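Local coordinates for protein putative hydrolase (Agrobacterium vitis, PDB 3LLC) that is a putative alpha/beta hydrolase that probably cleaves fatty acyl thioesters from S-acylated proteins and may also hydrolyse acyl-glucuronide esters, at residues R7-H12 with A27-A33; T39-L43 with K54-M58; F149-E155 with F185-M190; W118-R122 with A195-M199; A22-A26 with S75-G81. All coordinates share one frame; numbering follows the deposited sequence. Where two conformers were deposited one is given.

Contact 1 (R7-H12 with A27-A33); sequences RPIETH and ALVRAPA
Strands 9-12 and 27-30 run antiparallel, the axes of these short segments 4.5 Å apart at their closest, with Glu-10 facing Val-29 and His-12 facing Ala-27 as hydrogen-bonded pairs. Two backbone bonds close each pair; Glu-10 N gives to Val-29 O at 2.8 Å, and Val-29 N returns a bond to Glu-10 O. Thr-11 and Leu-28 form the non-hydrogen-bonded pair between them. On the face carrying Glu-10, His-12 and Val-29, CG1 of Val-29 sits between its own backbone N and carbonyl carbon (chi1 76°), which brings it beside the imidazole, 3.4 Å from His-12 CD2. The Glu-10 side chain runs alongside Val-29, pointing the same way, and His-12 NE2 makes a weak bond to its OE1. On the other face, Leu-28 CD2 touches both Thr-11 OG1 and Ile-9 CG2, the latter at 3.9 Å. Ile-9 CG1 lies over one face of the Arg-30 guanidinium, whose NH2 forms a salt bridge with Asp-59 of helix 53-65 while NH1 gives a weak bond to Arg-7 O. Where the strands part, water 1 donates to Pro-8 O at 2.6 Å and accepts from Ala-31 N. Beyond it, the Arg-7 guanidinium lies with Pro-32 O over one face. This beta hairpin of strands 9-16 and 23-30 begins the mixed central sheet of the alpha/beta hydrolase at its outer edge.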
# COMPACT_ATOMS: atom_id res chain seq x y z
N ARG A 7 2.99 25.00 4.65
CA ARG A 7 3.26 23.93 5.67
C ARG A 7 4.45 23.05 5.26
O ARG A 7 4.36 22.32 4.27
CB ARG A 7 2.00 23.07 5.91
CG ARG A 7 0.84 23.83 6.60
CD ARG A 7 1.32 24.72 7.76
NE ARG A 7 0.21 25.34 8.48
CZ ARG A 7 -0.40 24.84 9.55
NH1 ARG A 7 -0.03 23.68 10.09
NH2 ARG A 7 -1.41 25.52 10.11
N PRO A 8 5.56 23.10 6.04
CA PRO A 8 6.79 22.36 5.69
C PRO A 8 6.74 20.84 5.97
O PRO A 8 5.93 20.38 6.78
CB PRO A 8 7.86 23.03 6.58
CG PRO A 8 7.09 23.45 7.81
CD PRO A 8 5.70 23.84 7.31
N ILE A 9 7.60 20.08 5.29
CA ILE A 9 7.77 18.67 5.58
C ILE A 9 8.54 18.53 6.91
O ILE A 9 9.56 19.20 7.11
CB ILE A 9 8.51 17.93 4.44
CG1 ILE A 9 7.64 17.91 3.17
CG2 ILE A 9 8.83 16.49 4.83
CD1 ILE A 9 8.33 17.33 1.92
N GLU A 10 8.03 17.71 7.82
CA GLU A 10 8.71 17.43 9.11
C GLU A 10 9.13 15.95 9.17
O GLU A 10 8.40 15.09 8.69
CB GLU A 10 7.80 17.65 10.30
CG GLU A 10 7.01 18.93 10.36
CD GLU A 10 5.91 18.82 11.42
OE1 GLU A 10 6.27 18.63 12.62
OE2 GLU A 10 4.71 18.87 11.07
N THR A 11 10.26 15.69 9.83
CA THR A 11 10.80 14.34 9.99
C THR A 11 10.43 13.78 11.38
O THR A 11 10.57 14.47 12.38
CB THR A 11 12.35 14.37 9.79
OG1 THR A 11 12.64 14.57 8.40
CG2 THR A 11 12.99 13.07 10.26
N HIS A 12 9.95 12.54 11.43
CA HIS A 12 9.52 11.86 12.67
C HIS A 12 10.05 10.43 12.72
O HIS A 12 10.22 9.79 11.69
CB HIS A 12 7.97 11.80 12.72
CG HIS A 12 7.32 13.14 12.91
ND1 HIS A 12 7.00 13.63 14.16
CD2 HIS A 12 6.95 14.10 12.03
CE1 HIS A 12 6.49 14.84 14.04
NE2 HIS A 12 6.44 15.15 12.75
N ALA A 27 9.28 8.59 9.11
CA ALA A 27 8.13 9.24 8.45
C ALA A 27 8.42 10.71 8.12
O ALA A 27 9.20 11.39 8.80
CB ALA A 27 6.83 9.11 9.33
N LEU A 28 7.81 11.16 7.03
CA LEU A 28 7.87 12.54 6.54
C LEU A 28 6.41 13.03 6.46
O LEU A 28 5.59 12.43 5.74
CB LEU A 28 8.51 12.57 5.14
CG LEU A 28 10.02 12.22 5.06
CD1 LEU A 28 10.46 12.01 3.61
CD2 LEU A 28 10.90 13.30 5.79
N VAL A 29 6.10 14.12 7.16
CA VAL A 29 4.72 14.59 7.33
C VAL A 29 4.57 16.09 7.06
O VAL A 29 5.42 16.92 7.44
CB VAL A 29 4.19 14.32 8.76
CG1 VAL A 29 4.78 15.30 9.76
CG2 VAL A 29 2.68 14.41 8.79
N ARG A 30 3.48 16.43 6.37
CA ARG A 30 3.11 17.80 6.09
C ARG A 30 1.72 18.00 6.71
O ARG A 30 0.78 17.29 6.37
CB ARG A 30 3.06 17.98 4.57
CG ARG A 30 2.79 19.35 4.08
CD ARG A 30 2.59 19.35 2.57
NE ARG A 30 3.79 18.96 1.82
CZ ARG A 30 4.75 19.79 1.43
NH1 ARG A 30 4.73 21.08 1.75
NH2 ARG A 30 5.78 19.33 0.73
N ALA A 31 1.59 18.95 7.64
CA ALA A 31 0.28 19.25 8.24
C ALA A 31 -0.68 19.89 7.22
O ALA A 31 -0.26 20.65 6.35
CB ALA A 31 0.44 20.19 9.47
N PRO A 32 -1.99 19.59 7.33
CA PRO A 32 -2.97 20.36 6.54
C PRO A 32 -3.01 21.83 6.95
O PRO A 32 -2.68 22.17 8.08
CB PRO A 32 -4.29 19.65 6.85
CG PRO A 32 -4.10 19.04 8.18
CD PRO A 32 -2.64 18.66 8.26
N ALA A 33 -3.38 22.71 6.01
CA ALA A 33 -3.42 24.15 6.29
C ALA A 33 -4.50 24.46 7.34
O ALA A 33 -4.41 25.45 8.04
CB ALA A 33 -3.67 24.95 5.03
O HOH W 1 3.83 20.75 8.33

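Contact 2 (T39-L43 with K54-M58); sequences TCIWL and KALEM. With EDO (1,2-ethanediol), chain F.
Trp-42, Met-58 (a selenomethionine) and, over a smaller area, Ala-55 carry the packing of strand 39-43 against helix 53-65, whose short segments run antiparallel at 176° with axes 9.2 Å apart. Trp-42 throws its indole across to the helix because CG is anti to the backbone N (chi1 -178°). The methyl of Ala-55 sits squarely over the five-membered ring, CB lying 3.7 Å from the centroid and 7° off the ring normal, a CH-pi contact. The six-membered end of the indole reaches Lys-54, whose CB comes within 3.5 Å of Trp-42 CH2 and whose CE lies at the ring edge, in plane; the ammonium carries on past the ring to bond with Arg-248 O. Met-58 works at another part of the same indole: SE stands at its edge, near its plane, and 3.8 Å from Trp-42 CB. With its CG also anti to the backbone N, the Met-58 side chain reaches straight for the strand and then bends at the selenium (chi3 70°), laying CE 3.6 Å from Cys-40 O. Cys-40 CB completes this apolar patch at 3.9 Å from Met-58 SE. The segments thus interlock by aromatic and apolar surfaces, and the strand's own backbone bonds go to strands 68-72 and 107-113 on its two sides. Strand 39-43, helix 53-65 and strand 68-72 form a beta-alpha-beta crossover, the repeating unit of the alpha/beta hydrolase core, with Trp-42 and Met-58 packed in the layer between sheet and helix.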
# COMPACT_ATOMS: atom_id res chain seq x y z
N THR A 39 -6.03 14.35 5.21
CA THR A 39 -4.62 13.98 5.04
C THR A 39 -4.50 12.76 4.10
O THR A 39 -5.11 11.71 4.29
CB THR A 39 -3.98 13.68 6.42
OG1 THR A 39 -3.95 14.87 7.22
CG2 THR A 39 -2.51 13.07 6.28
N CYS A 40 -3.69 12.92 3.05
CA CYS A 40 -3.37 11.82 2.15
C CYS A 40 -2.21 10.98 2.71
O CYS A 40 -1.14 11.53 3.04
CB CYS A 40 -2.99 12.39 0.79
SG CYS A 40 -4.25 13.38 -0.08
N ILE A 41 -2.43 9.68 2.82
CA ILE A 41 -1.38 8.76 3.30
C ILE A 41 -0.97 7.80 2.21
O ILE A 41 -1.78 7.05 1.62
CB ILE A 41 -1.71 7.96 4.60
CG1 ILE A 41 -0.48 7.16 5.06
CG2 ILE A 41 -2.87 7.05 4.40
CD1 ILE A 41 -0.53 6.71 6.52
N TRP A 42 0.32 7.86 1.91
CA TRP A 42 0.95 6.97 0.94
C TRP A 42 1.21 5.60 1.55
O TRP A 42 1.76 5.50 2.65
CB TRP A 42 2.28 7.59 0.45
CG TRP A 42 2.98 6.70 -0.61
CD1 TRP A 42 4.13 5.93 -0.45
CD2 TRP A 42 2.56 6.50 -1.98
NE1 TRP A 42 4.41 5.27 -1.61
CE2 TRP A 42 3.47 5.58 -2.56
CE3 TRP A 42 1.50 6.98 -2.77
CZ2 TRP A 42 3.37 5.16 -3.90
CZ3 TRP A 42 1.38 6.54 -4.10
CH2 TRP A 42 2.34 5.64 -4.65
N LEU A 43 0.83 4.53 0.84
CA LEU A 43 1.20 3.16 1.21
C LEU A 43 1.89 2.55 -0.02
O LEU A 43 1.23 2.27 -1.02
CB LEU A 43 -0.03 2.35 1.59
CG LEU A 43 -0.85 2.89 2.78
CD1 LEU A 43 -2.27 2.26 2.84
CD2 LEU A 43 -0.09 2.70 4.12
N LYS A 54 5.98 8.48 -7.51
CA LYS A 54 4.51 8.55 -7.22
C LYS A 54 4.25 9.15 -5.82
O LYS A 54 3.35 10.00 -5.66
CB LYS A 54 3.83 7.21 -7.37
CG LYS A 54 3.65 6.71 -8.83
CD LYS A 54 2.82 5.42 -8.89
CE LYS A 54 3.41 4.18 -8.21
NZ LYS A 54 4.66 3.68 -8.95
N ALA A 55 5.06 8.74 -4.85
CA ALA A 55 4.97 9.26 -3.47
C ALA A 55 5.21 10.76 -3.42
O ALA A 55 4.44 11.50 -2.77
CB ALA A 55 5.93 8.52 -2.51
N LEU A 56 6.26 11.23 -4.12
CA LEU A 56 6.58 12.65 -4.16
C LEU A 56 5.47 13.47 -4.83
O LEU A 56 5.22 14.62 -4.43
CB LEU A 56 7.92 12.92 -4.88
CG LEU A 56 9.22 12.51 -4.17
CD1 LEU A 56 10.46 12.76 -5.11
CD2 LEU A 56 9.39 13.25 -2.84
N GLU A 57 4.85 12.88 -5.87
CA GLU A 57 3.74 13.53 -6.58
C GLU A 57 2.51 13.68 -5.69
O GLU A 57 1.84 14.74 -5.74
CB GLU A 57 3.39 12.80 -7.89
CG GLU A 57 4.47 13.02 -8.98
CD GLU A 57 4.49 14.40 -9.62
OE1 GLU A 57 3.53 15.20 -9.49
OE2 GLU A 57 5.48 14.69 -10.31
N MSE A 58 2.21 12.65 -4.92
CA MSE A 58 1.09 12.70 -3.92
C MSE A 58 1.34 13.85 -2.95
O MSE A 58 0.48 14.68 -2.75
CB MSE A 58 0.95 11.40 -3.13
CG MSE A 58 -0.32 11.34 -2.22
SE MSE A 58 -0.19 10.19 -0.73
CE MSE A 58 1.07 11.29 0.26
C1 EDO F . -1.12 15.06 9.14
O1 EDO F . -2.18 14.63 10.01
C2 EDO F . 0.02 15.61 9.99
O2 EDO F . -0.46 16.50 10.99

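Contact 3 (F149-E155 with F185-M190); sequences FTSDLIE and FTRALM
Phe-185, the last-but-one residue of strand 183-186, meets Ile-154 over one face of its ring: CD1 of the isoleucine lies 3.9 Å from the ring centroid and 15° off the normal, a CH-pi contact. The same CD1 stands at the edge of the Phe-149 ring, in its plane, so the methyl sits in the corner formed by the face of one ring and the edge of the other. The two phenyl rings approach at 4.3 Å between their CE1 atoms. Thr-186 caps helix 187-195, its OG1 accepting from Leu-189 N at 3.0 Å. Leu-189 then directs CD2 toward Thr-150 CG2 and the Phe-149 ring. Met-190, a selenomethionine, buries the most surface here. Its side chain is bent at three successive torsions, all near -60°, and slides past Thr-150 in the opposite direction, SE 4.0 Å from Thr-150 CB. CE fits among Thr-150 O, Ile-154 CG2 and Glu-155 CG, the last at 3.6 Å. Water 2 joins the polar side, accepting from Thr-150 OG1 and donating to Glu-155 OE2 and to Met-190 O at 2.8 Å; Glu-155 also pairs with Arg-194. Helix 149-154 includes a wider pi-type turn, in which Phe-149 O accepts from both Leu-153 N and Ile-154 N. Both segments belong to the insertion between strands 136-143 and 209-214, where alpha/beta hydrolases commonly carry a lid or cap, and Phe-149 lies near the probable nucleophile elbow.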
# COMPACT_ATOMS: atom_id res chain seq x y z
N PHE A 149 -1.66 -11.30 -3.07
CA PHE A 149 -0.69 -11.69 -4.11
C PHE A 149 0.01 -13.01 -3.81
O PHE A 149 0.35 -13.77 -4.73
CB PHE A 149 0.28 -10.53 -4.49
CG PHE A 149 1.41 -10.26 -3.51
CD1 PHE A 149 2.50 -11.10 -3.41
CD2 PHE A 149 1.42 -9.07 -2.76
CE1 PHE A 149 3.54 -10.79 -2.53
CE2 PHE A 149 2.46 -8.79 -1.88
CZ PHE A 149 3.50 -9.63 -1.78
N THR A 150 0.24 -13.32 -2.52
CA THR A 150 0.95 -14.55 -2.16
C THR A 150 0.16 -15.79 -2.57
O THR A 150 0.70 -16.70 -3.18
CB THR A 150 1.33 -14.60 -0.65
OG1 THR A 150 0.13 -14.52 0.14
CG2 THR A 150 2.28 -13.44 -0.29
N SER A 151 -1.16 -15.82 -2.29
CA SER A 151 -1.96 -16.97 -2.60
C SER A 151 -2.47 -16.98 -4.06
O SER A 151 -2.65 -18.06 -4.65
CB SER A 151 -3.17 -17.08 -1.63
OG SER A 151 -3.99 -15.93 -1.69
N ASP A 152 -2.70 -15.81 -4.61
CA ASP A 152 -3.41 -15.71 -5.91
C ASP A 152 -2.48 -15.53 -7.11
O ASP A 152 -2.83 -15.96 -8.18
CB ASP A 152 -4.43 -14.57 -5.91
CG ASP A 152 -5.59 -14.80 -4.93
OD1 ASP A 152 -5.48 -15.68 -4.05
OD2 ASP A 152 -6.57 -14.03 -5.03
N LEU A 153 -1.34 -14.85 -6.92
CA LEU A 153 -0.40 -14.57 -8.02
C LEU A 153 0.89 -15.39 -7.92
O LEU A 153 1.43 -15.80 -8.96
CB LEU A 153 -0.09 -13.08 -8.12
CG LEU A 153 -1.28 -12.13 -8.33
CD1 LEU A 153 -0.85 -10.65 -8.40
CD2 LEU A 153 -2.12 -12.60 -9.58
N ILE A 154 1.39 -15.67 -6.71
CA ILE A 154 2.62 -16.49 -6.57
C ILE A 154 2.38 -18.00 -6.49
O ILE A 154 2.92 -18.78 -7.32
CB ILE A 154 3.51 -16.00 -5.40
CG1 ILE A 154 3.94 -14.53 -5.65
CG2 ILE A 154 4.73 -16.95 -5.23
CD1 ILE A 154 4.72 -13.86 -4.51
N GLU A 155 1.59 -18.45 -5.50
CA GLU A 155 1.34 -19.88 -5.31
C GLU A 155 1.02 -20.70 -6.59
O GLU A 155 1.59 -21.77 -6.77
CB GLU A 155 0.25 -20.15 -4.24
CG GLU A 155 0.73 -19.97 -2.77
CD GLU A 155 -0.34 -20.34 -1.72
OE1 GLU A 155 -1.16 -21.21 -2.04
OE2 GLU A 155 -0.37 -19.77 -0.60
N PHE A 185 11.28 -13.85 -1.69
CA PHE A 185 10.00 -14.01 -1.01
C PHE A 185 10.22 -15.08 0.08
O PHE A 185 10.67 -16.19 -0.21
CB PHE A 185 8.92 -14.46 -1.99
CG PHE A 185 8.64 -13.48 -3.09
CD1 PHE A 185 7.88 -12.36 -2.87
CD2 PHE A 185 9.15 -13.70 -4.37
CE1 PHE A 185 7.60 -11.44 -3.89
CE2 PHE A 185 8.87 -12.80 -5.41
CZ PHE A 185 8.12 -11.69 -5.17
N THR A 186 9.98 -14.72 1.35
CA THR A 186 10.24 -15.62 2.47
C THR A 186 9.04 -16.55 2.73
O THR A 186 7.88 -16.21 2.39
CB THR A 186 10.55 -14.86 3.78
OG1 THR A 186 9.40 -14.11 4.17
CG2 THR A 186 11.77 -13.86 3.64
N ARG A 187 9.35 -17.69 3.34
CA ARG A 187 8.33 -18.63 3.80
C ARG A 187 7.36 -17.91 4.75
O ARG A 187 6.15 -18.07 4.62
CB ARG A 187 8.98 -19.83 4.51
CG ARG A 187 8.00 -20.94 4.93
CD ARG A 187 8.70 -22.12 5.61
NE ARG A 187 7.82 -22.79 6.56
CZ ARG A 187 8.16 -23.86 7.29
NH1 ARG A 187 9.37 -24.40 7.17
NH2 ARG A 187 7.28 -24.38 8.13
N ALA A 188 7.89 -17.10 5.66
CA ALA A 188 7.04 -16.31 6.60
C ALA A 188 6.06 -15.37 5.91
O ALA A 188 4.88 -15.31 6.27
CB ALA A 188 7.92 -15.55 7.65
N LEU A 189 6.52 -14.65 4.87
CA LEU A 189 5.63 -13.84 4.06
C LEU A 189 4.52 -14.65 3.40
O LEU A 189 3.36 -14.22 3.39
CB LEU A 189 6.41 -13.06 2.96
CG LEU A 189 5.59 -12.18 2.05
CD1 LEU A 189 5.49 -10.74 2.59
CD2 LEU A 189 6.12 -12.15 0.59
N MSE A 190 4.86 -15.78 2.79
CA MSE A 190 3.86 -16.61 2.10
C MSE A 190 2.80 -17.14 3.12
O MSE A 190 1.61 -17.10 2.84
CB MSE A 190 4.50 -17.81 1.37
CG MSE A 190 5.53 -17.43 0.25
SE MSE A 190 4.80 -16.56 -1.21
CE MSE A 190 3.62 -17.99 -1.78
O HOH W 2 -0.05 -17.19 0.64

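Contact 4 (W118-R122 with A195-M199); sequences WIALR and ANRVM. With EDO (1,2-ethanediol), chain D; EDO (1,2-ethanediol), chain C.
Asn-196 OD1 is gripped by two donors: Arg-122 NE bonds to it at 3.0 Å, and water 3 donates to it at 2.8 Å. The arginine bond is nearly straight, 169° at the hydrogen; it arrives in the carbonyl plane on a lone pair of OD1 and leaves within the guanidinium plane. Water 3 also accepts from Arg-122 NH2, closing a small ring of bonds through NE, OD1, the water and NH2, although guanidinium and amide planes are turned 35° from each other. Bends at chi2 and chi3 fold the arginine chain so that NE faces the asparagine. The backbone carbonyl of Asn-196 is used as well: Trp-118 NE1 donates to O at 2.9 Å, in the plane of the indole but from well above the carbonyl plane. One residue thus takes two side chains a helical turn apart, while Ser-90 and Asp-192 O hold its ND2. Next to these polar bonds, Val-198 CG1 packs 3.5 Å from Arg-122 CD and lies near the edge of the Trp-118 ring, and CG2 approaches Leu-121 CD1. A 1,2-ethanediol, probably from crystallisation, places O1 over the centre of the guanidinium face. Loop 195-199, which follows helix 187-195, is thus fastened to helix 115-128, which follows the probable nucleophile elbow. Helix 89-103 adds Ile-89 against Trp-118 and Asn-196, and Leu-93 against Arg-122; helix 222-230 meets Leu-121 through Leu-228.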
# COMPACT_ATOMS: atom_id res chain seq x y z
N TRP A 118 -3.06 -3.72 -0.94
CA TRP A 118 -3.48 -4.80 -0.01
C TRP A 118 -3.50 -4.25 1.41
O TRP A 118 -4.47 -4.47 2.16
CB TRP A 118 -2.46 -5.98 -0.10
CG TRP A 118 -2.83 -7.28 0.62
CD1 TRP A 118 -3.92 -7.54 1.37
CD2 TRP A 118 -2.07 -8.50 0.56
NE1 TRP A 118 -3.88 -8.85 1.82
CE2 TRP A 118 -2.75 -9.45 1.34
CE3 TRP A 118 -0.87 -8.87 -0.06
CZ2 TRP A 118 -2.29 -10.77 1.50
CZ3 TRP A 118 -0.41 -10.15 0.10
CH2 TRP A 118 -1.11 -11.10 0.87
N ILE A 119 -2.43 -3.56 1.79
CA ILE A 119 -2.34 -3.03 3.15
C ILE A 119 -3.45 -1.97 3.38
O ILE A 119 -4.06 -1.96 4.45
CB ILE A 119 -0.89 -2.54 3.48
CG1 ILE A 119 0.08 -3.73 3.42
CG2 ILE A 119 -0.82 -1.85 4.87
CD1 ILE A 119 1.55 -3.35 3.51
N ALA A 120 -3.76 -1.15 2.37
CA ALA A 120 -4.87 -0.18 2.48
C ALA A 120 -6.21 -0.85 2.78
O ALA A 120 -6.97 -0.38 3.65
CB ALA A 120 -5.00 0.67 1.18
N LEU A 121 -6.49 -1.95 2.08
CA LEU A 121 -7.75 -2.72 2.28
C LEU A 121 -7.81 -3.34 3.69
O LEU A 121 -8.86 -3.28 4.36
CB LEU A 121 -7.88 -3.78 1.17
CG LEU A 121 -8.11 -3.24 -0.25
CD1 LEU A 121 -7.82 -4.27 -1.38
CD2 LEU A 121 -9.54 -2.72 -0.32
N ARG A 122 -6.70 -3.92 4.16
CA ARG A 122 -6.63 -4.42 5.55
C ARG A 122 -6.78 -3.28 6.58
O ARG A 122 -7.42 -3.44 7.63
CB ARG A 122 -5.31 -5.19 5.82
CG ARG A 122 -5.26 -6.61 5.15
CD ARG A 122 -6.16 -7.64 5.87
NE ARG A 122 -5.76 -7.85 7.25
CZ ARG A 122 -6.50 -7.59 8.33
NH1 ARG A 122 -7.76 -7.15 8.22
NH2 ARG A 122 -6.00 -7.81 9.52
N ALA A 195 -3.08 -15.35 6.30
CA ALA A 195 -3.68 -14.70 7.49
C ALA A 195 -4.34 -13.37 7.10
O ALA A 195 -5.29 -12.97 7.73
CB ALA A 195 -2.65 -14.48 8.61
N ASN A 196 -3.86 -12.70 6.06
CA ASN A 196 -4.37 -11.41 5.61
C ASN A 196 -5.21 -11.42 4.31
O ASN A 196 -5.44 -10.38 3.66
CB ASN A 196 -3.17 -10.45 5.45
CG ASN A 196 -2.57 -10.06 6.78
OD1 ASN A 196 -3.10 -9.15 7.44
ND2 ASN A 196 -1.46 -10.72 7.19
N ARG A 197 -5.69 -12.61 3.92
CA ARG A 197 -6.40 -12.74 2.66
C ARG A 197 -7.71 -11.94 2.75
O ARG A 197 -8.50 -12.15 3.69
CB ARG A 197 -6.68 -14.22 2.36
CG ARG A 197 -7.11 -14.52 0.92
CD ARG A 197 -7.26 -16.03 0.69
NE ARG A 197 -7.25 -16.34 -0.74
CZ ARG A 197 -7.11 -17.56 -1.26
NH1 ARG A 197 -7.00 -18.62 -0.48
NH2 ARG A 197 -7.08 -17.70 -2.59
N VAL A 198 -7.91 -11.04 1.80
CA VAL A 198 -9.11 -10.15 1.79
C VAL A 198 -10.20 -10.51 0.79
O VAL A 198 -11.38 -10.12 1.00
CB VAL A 198 -8.71 -8.63 1.67
CG1 VAL A 198 -7.87 -8.19 2.85
CG2 VAL A 198 -8.00 -8.29 0.33
N MSE A 199 -9.87 -11.25 -0.29
CA MSE A 199 -10.85 -11.58 -1.33
C MSE A 199 -11.48 -12.98 -1.22
O MSE A 199 -12.07 -13.46 -2.18
CB MSE A 199 -10.25 -11.34 -2.74
CG MSE A 199 -9.83 -9.88 -2.97
SE MSE A 199 -9.34 -9.52 -4.86
CE MSE A 199 -7.80 -10.73 -4.88
C1 EDO D . -8.11 -11.13 7.10
O1 EDO D . -7.78 -10.93 8.50
C2 EDO D . -8.84 -9.93 6.53
O2 EDO D . -10.11 -10.29 6.00
C1 EDO C . -13.93 -10.78 4.25
O1 EDO C . -13.51 -11.97 3.57
C2 EDO C . -13.50 -9.61 3.40
O2 EDO C . -12.11 -9.49 3.54
O HOH W 3 -3.21 -8.71 10.22

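Contact 5 (A22-A26 with S75-G81); sequences ARSIA and SGHGASG
Ser-80 reaches strand 23-26 from a type II' beta turn, His-77 to Ser-80, within the loop that joins strand 68-72 to helix 89-103 in the alpha/beta hydrolase fold. Its CB lies 3.7 Å from Ser-24 O. One atom further, OG accepts a bond from Ala-26 N at 2.9 Å, with 167° at the hydrogen, and touches Ile-25 CA on the way. A chi1 of -69° sets OG beside the residue's own backbone N and brings it to the strand; OG is also bonded to Asp-73 O, so this hydroxyl joins the edge of the strand to the start of the loop. The next residue repeats the attachment through its backbone: Gly-81 N donates to Ser-24 O at 2.9 Å, nearly along the C=O axis. These two bonds bracket Ile-25, whose side chain starts away from the loop but turns CD1 back to within 3.7 Å of Ser-75 N. The loop is itself held shut by Gly-76 N bonding to Gly-81 O and by His-77 ND1 bonding to Ser-75 O, while Ser-75 O also receives Trp-92 NE1 from helix 89-103. At the far end of the strand segment, Arg-23 CG packs loosely against Ser-75 CB. The arginine tip passes on to Glu-94 and Glu-95, and Ser-75 OG bonds to Glu-95 too, so that one carboxylate, on helix 89-103, binds both segments. At the other end, the methyls of Ala-26 and Ala-79 meet, CB to CB, at 3.7 Å.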
# COMPACT_ATOMS: atom_id res chain seq x y z
N ALA A 22 10.45 -4.82 18.47
CA ALA A 22 10.35 -3.36 18.33
C ALA A 22 11.18 -2.89 17.12
O ALA A 22 12.25 -3.43 16.85
CB ALA A 22 10.78 -2.65 19.57
N ARG A 23 10.65 -1.94 16.37
CA ARG A 23 11.41 -1.30 15.30
C ARG A 23 11.00 0.16 15.17
O ARG A 23 9.84 0.52 15.41
CB ARG A 23 11.22 -2.06 13.97
CG ARG A 23 9.80 -2.11 13.40
CD ARG A 23 9.15 -3.40 13.71
NE ARG A 23 7.84 -3.62 13.09
CZ ARG A 23 6.84 -4.24 13.70
NH1 ARG A 23 6.97 -4.66 14.96
NH2 ARG A 23 5.69 -4.44 13.06
N SER A 24 11.95 0.99 14.75
CA SER A 24 11.69 2.42 14.53
C SER A 24 11.35 2.69 13.06
O SER A 24 12.11 2.32 12.14
CB SER A 24 12.89 3.28 14.95
OG SER A 24 13.18 3.25 16.34
N ILE A 25 10.21 3.35 12.82
CA ILE A 25 9.71 3.68 11.50
C ILE A 25 9.94 5.18 11.20
O ILE A 25 9.55 6.07 11.99
CB ILE A 25 8.18 3.30 11.39
CG1 ILE A 25 8.00 1.80 11.62
CG2 ILE A 25 7.55 3.81 10.07
CD1 ILE A 25 8.80 0.87 10.62
N ALA A 26 10.61 5.45 10.08
CA ALA A 26 10.89 6.81 9.63
C ALA A 26 9.67 7.34 8.83
O ALA A 26 9.10 6.63 7.97
CB ALA A 26 12.18 6.86 8.77
N SER A 75 9.35 -1.30 7.64
CA SER A 75 10.52 -1.94 8.22
C SER A 75 11.27 -2.72 7.11
O SER A 75 10.64 -3.29 6.22
CB SER A 75 10.18 -2.88 9.40
OG SER A 75 9.26 -3.90 9.04
N GLY A 76 12.60 -2.71 7.18
CA GLY A 76 13.44 -3.36 6.18
C GLY A 76 13.69 -2.56 4.90
O GLY A 76 14.45 -3.01 4.02
N HIS A 77 13.07 -1.39 4.80
CA HIS A 77 13.10 -0.54 3.60
C HIS A 77 13.62 0.86 3.96
O HIS A 77 13.39 1.37 5.07
CB HIS A 77 11.70 -0.31 3.04
CG HIS A 77 10.97 -1.53 2.54
ND1 HIS A 77 10.61 -2.60 3.35
CD2 HIS A 77 10.45 -1.80 1.32
CE1 HIS A 77 9.92 -3.47 2.64
NE2 HIS A 77 9.80 -3.02 1.41
N GLY A 78 14.28 1.50 3.00
CA GLY A 78 14.66 2.89 3.12
C GLY A 78 15.29 3.32 4.45
O GLY A 78 16.34 2.80 4.85
N ALA A 79 14.70 4.35 5.08
CA ALA A 79 15.28 4.99 6.26
C ALA A 79 14.86 4.31 7.57
O ALA A 79 15.36 4.69 8.64
CB ALA A 79 14.94 6.55 6.28
N SER A 80 13.96 3.34 7.49
CA SER A 80 13.47 2.63 8.70
C SER A 80 14.40 1.52 9.21
O SER A 80 15.35 1.11 8.50
CB SER A 80 12.07 2.09 8.47
OG SER A 80 11.15 3.17 8.38
N GLY A 81 14.18 1.09 10.45
CA GLY A 81 14.89 -0.04 11.05
C GLY A 81 14.28 -1.39 10.66
O GLY A 81 13.33 -1.46 9.89

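Overall arrangement
From the N terminus, contact 1 closes the opening hairpin, pairing strands 9-16 and 23-30 at one edge of the central sheet. Contact 5 begins on strand 23-30 just before the second segment of contact 1, so the two cross; it ties that strand to the loop after strand 68-72. Nested inside contact 5, contact 2 packs strand 39-43 on helix 53-65, and Pro-32 of contact 1 touches its Thr-39. Contact 4 then spans from helix 115-128 to loop 195-199, enclosing contact 3 within the insertion. Contacts 3 and 4 meet through the Asp-152 to Arg-197 salt bridge, while Leu-43 against Ala-120 links contact 4 to contact 2.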